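Local coordinates for protein 2-aminomuconic 6-semialdehyde dehydrogenase (Pseudomonas sp., PDB 7BZV) that acts as an NAD+-dependent dehydrogenase of 2-aminomuconic 6-semialdehyde in 2-aminophenol catabolism, needing its tetrameric assembly to bind the cofactor, at residues B[265-268]-B[269-272]; B[400-403]-B[404-407]. All blocks are in the same frame, centred on the assembly; numbering follows the deposited sequence.

Overall arrangement
Followed from the N terminus, the chain leaves strand 258-262, runs through a short loop and enters helix 268-280 at contact 1; much later it leaves strand 394-400 and enters helix 403-411 at contact 2. Each contact closes only its own strand-to-helix turn, and the two follow in series, neither nesting nor crossing. Strands 258-262 and 394-400 belong to one seven-stranded sheet, with strand 290-296 between them. Contact 1 packs against helix 297-312 and strand 418-422, contact 2 against strand 290-296 and helix 426-435. Their centres lie about 18 Å apart and their nearest atoms about 8 Å, so the two do not touch, but Arg428 links them loosely: it pairs with Asp265 and, weakly, with Glu403.

Contact 1 of 2, residues B[265-268]-B[269-272]; sequences DCDF and EKML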
# COMPACT_ATOMS: atom_id res chain seq x y z
N ASP B 265 -34.46 -10.55 11.00
CA ASP B 265 -34.61 -9.27 10.30
C ASP B 265 -34.05 -9.31 8.88
O ASP B 265 -33.95 -8.26 8.24
CB ASP B 265 -33.98 -8.12 11.09
CG ASP B 265 -32.47 -8.24 11.21
OD1 ASP B 265 -31.87 -9.04 10.47
OD2 ASP B 265 -31.87 -7.55 12.05
N CYS B 266 -33.72 -10.49 8.36
CA CYS B 266 -33.16 -10.53 7.01
C CYS B 266 -34.21 -10.14 5.97
O CYS B 266 -35.41 -10.14 6.23
CB CYS B 266 -32.59 -11.92 6.69
SG CYS B 266 -33.78 -13.22 6.40
N ASP B 267 -33.72 -9.75 4.80
CA ASP B 267 -34.58 -9.66 3.62
C ASP B 267 -34.89 -11.09 3.18
O ASP B 267 -34.06 -11.76 2.56
CB ASP B 267 -33.88 -8.85 2.53
CG ASP B 267 -34.77 -8.67 1.32
OD1 ASP B 267 -35.47 -9.63 0.91
OD2 ASP B 267 -34.79 -7.55 0.78
N PHE B 268 -36.09 -11.56 3.52
CA PHE B 268 -36.36 -13.00 3.45
C PHE B 268 -36.28 -13.52 2.02
O PHE B 268 -35.71 -14.59 1.76
CB PHE B 268 -37.73 -13.27 4.08
CG PHE B 268 -38.00 -14.72 4.35
CD1 PHE B 268 -37.62 -15.30 5.54
CD2 PHE B 268 -38.66 -15.49 3.41
CE1 PHE B 268 -37.91 -16.64 5.79
CE2 PHE B 268 -38.94 -16.80 3.64
CZ PHE B 268 -38.57 -17.38 4.83
N GLU B 269 -36.82 -12.77 1.07
CA GLU B 269 -36.82 -13.26 -0.30
C GLU B 269 -35.41 -13.30 -0.87
O GLU B 269 -35.05 -14.25 -1.56
CB GLU B 269 -37.75 -12.41 -1.20
CG GLU B 269 -39.25 -12.66 -0.96
CD GLU B 269 -39.61 -14.15 -0.80
OE1 GLU B 269 -39.11 -14.99 -1.57
OE2 GLU B 269 -40.41 -14.48 0.11
N LYS B 270 -34.58 -12.28 -0.58
CA LYS B 270 -33.21 -12.34 -1.09
C LYS B 270 -32.43 -13.48 -0.44
O LYS B 270 -31.59 -14.13 -1.09
CB LYS B 270 -32.48 -11.02 -0.84
CG LYS B 270 -33.02 -9.84 -1.62
CD LYS B 270 -32.12 -8.60 -1.31
CE LYS B 270 -32.63 -7.35 -1.99
NZ LYS B 270 -32.69 -7.62 -3.43
N MET B 271 -32.68 -13.69 0.85
CA MET B 271 -32.02 -14.76 1.59
C MET B 271 -32.36 -16.11 1.01
O MET B 271 -31.48 -16.94 0.80
CB MET B 271 -32.40 -14.66 3.07
CG MET B 271 -31.94 -15.82 3.94
SD MET B 271 -32.94 -17.31 3.89
CE MET B 271 -34.51 -16.70 4.49
N LEU B 272 -33.63 -16.33 0.69
CA LEU B 272 -33.99 -17.63 0.14
C LEU B 272 -33.30 -17.86 -1.20
O LEU B 272 -32.83 -18.99 -1.49
CB LEU B 272 -35.51 -17.75 -0.04
CG LEU B 272 -36.41 -18.13 1.12
CD1 LEU B 272 -37.82 -18.22 0.51
CD2 LEU B 272 -35.98 -19.42 1.73
O HOH W 1 -38.54 -10.37 1.59
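Met271 lays its terminal CE over one face of the Phe268 ring, a CH-pi contact 3.8 Å from the centroid and displaced toward the rim. Bends at chi2 and chi3 (-81° and -61°) bring this methyl over the ring. Leu272 CD1 meets the same ring obliquely, 3.6 Å from Phe268 CE2, while Cys266 SG rests 3.9 Å from Met271 CB. This apolar side is buried: Ala306 and Phe303 of helix 297-312 and Trp422 of strand 418-422 pack on it, and Arg302 makes a cation-pi contact with Phe268.

The polar part is looser and faces solvent, with Glu269 and Lys270 exposed. At the N-cap, OD1 of Asp267 accepts a nearly straight hydrogen bond (171°) from Lys270 N, 3.2 Å away, which comes from above the carboxylate plane. A water donates to Asp267 OD1 and accepts from Glu269 N, and the aliphatic chain of Lys270 runs past the carboxylate, with CE 3.5 Å from Asp267 OD2. Without the carboxylate, as with an alanine here, the Lys270 amide would probably lose its capping acceptor and the water one of its two partners. The negative charge of Asp267 at the N-terminal end of helix 268-280 is likely to be favoured by the helix dipole, adding to the capping bond.

Contact 2 of 2, residues B[400-403]-B[404-407]; sequences FDSE and SEVI
Glu405 reaches back from the first turn of its helix, and its OE1 accepts hydrogen bonds from two backbone amides ahead of that helix: Asp401 N at 2.8 Å and Ser402 N at 3.1 Å. With CG anti to the backbone N (chi1 175°) and the chain extended beyond it, the carboxylate extends past Ser402. The amides approach OE1 from the same face of its plane, Asp401 N on the syn side and Ser402 N on the anti side, both tilted well out of the plane. Ser402 returns the bond: its OG, tucked between its own N and carbonyl carbon (chi1 85°), accepts a hydrogen bond from Glu405 N at 3.1 Å. One water donates to Glu405 OE1 and lies beside Ser402 OG; another donates to both Asp401 OD2 and Glu405 OE2. These acidic groups also have cationic partners, Arg297 for Asp401 and Arg409 for Glu405, which probably ease their mutual repulsion.

On the buried side Val406 sits over one face of the Phe400 ring, its CG2 3.8 Å from the centroid and only 15° off the normal. Phe263 meets this ring edge-to-face, and Tyr294 packs against both Phe400 and Val406. Glu403 runs alongside Ile407, one helical turn on, with Glu403 CG 3.9 Å from Ile407 CD1; the Glu403 carboxylate goes on to a salt bridge with Arg431. The reciprocal Ser402-Glu405 bonds form a capping box, which here starts helix 403-411 directly after strand 394-400 in the aldehyde dehydrogenase fold.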
# COMPACT_ATOMS: atom_id res chain seq x y z
N PHE B 400 -31.74 -21.01 16.47
CA PHE B 400 -30.94 -20.35 17.50
C PHE B 400 -31.71 -19.18 18.08
O PHE B 400 -32.69 -18.69 17.48
CB PHE B 400 -29.57 -19.87 16.99
CG PHE B 400 -29.61 -18.65 16.12
CD1 PHE B 400 -29.49 -17.39 16.66
CD2 PHE B 400 -29.72 -18.78 14.76
CE1 PHE B 400 -29.49 -16.25 15.84
CE2 PHE B 400 -29.73 -17.68 13.97
CZ PHE B 400 -29.61 -16.40 14.50
N ASP B 401 -31.28 -18.73 19.26
CA ASP B 401 -31.97 -17.65 19.96
C ASP B 401 -31.14 -16.39 20.11
O ASP B 401 -31.70 -15.30 20.03
CB ASP B 401 -32.45 -18.12 21.34
CG ASP B 401 -33.48 -19.23 21.21
OD1 ASP B 401 -34.55 -18.94 20.67
OD2 ASP B 401 -33.20 -20.38 21.57
N SER B 402 -29.83 -16.48 20.26
CA SER B 402 -29.06 -15.27 20.49
C SER B 402 -27.81 -15.22 19.62
O SER B 402 -27.30 -16.22 19.12
CB SER B 402 -28.70 -15.15 21.98
OG SER B 402 -27.53 -15.89 22.23
N GLU B 403 -27.36 -13.98 19.44
CA GLU B 403 -26.17 -13.68 18.66
C GLU B 403 -24.93 -14.33 19.26
O GLU B 403 -24.15 -14.95 18.55
CB GLU B 403 -26.03 -12.16 18.55
CG GLU B 403 -24.81 -11.68 17.79
CD GLU B 403 -24.77 -10.15 17.63
OE1 GLU B 403 -25.81 -9.53 17.30
OE2 GLU B 403 -23.67 -9.58 17.82
N SER B 404 -24.73 -14.19 20.57
CA SER B 404 -23.58 -14.84 21.21
C SER B 404 -23.63 -16.34 21.00
O SER B 404 -22.61 -16.98 20.70
CB SER B 404 -23.55 -14.50 22.70
OG SER B 404 -23.40 -13.11 22.89
N GLU B 405 -24.81 -16.92 21.17
CA GLU B 405 -24.99 -18.35 20.97
C GLU B 405 -24.61 -18.75 19.56
O GLU B 405 -23.92 -19.75 19.34
CB GLU B 405 -26.46 -18.72 21.25
CG GLU B 405 -26.83 -20.17 20.95
CD GLU B 405 -28.33 -20.36 20.65
OE1 GLU B 405 -29.14 -19.43 20.91
OE2 GLU B 405 -28.69 -21.44 20.18
N VAL B 406 -25.08 -18.00 18.56
CA VAL B 406 -24.93 -18.52 17.21
C VAL B 406 -23.48 -18.35 16.74
O VAL B 406 -22.97 -19.17 15.97
CB VAL B 406 -25.95 -17.90 16.23
CG1 VAL B 406 -25.61 -16.48 15.91
CG2 VAL B 406 -26.04 -18.75 14.97
N ILE B 407 -22.77 -17.32 17.23
CA ILE B 407 -21.35 -17.20 16.90
C ILE B 407 -20.59 -18.41 17.42
O ILE B 407 -19.81 -19.05 16.70
CB ILE B 407 -20.78 -15.87 17.45
CG1 ILE B 407 -21.40 -14.70 16.70
CG2 ILE B 407 -19.26 -15.85 17.39
CD1 ILE B 407 -21.36 -13.39 17.42
O HOH W 2 -31.11 -21.99 21.19
O HOH W 3 -29.13 -18.42 23.32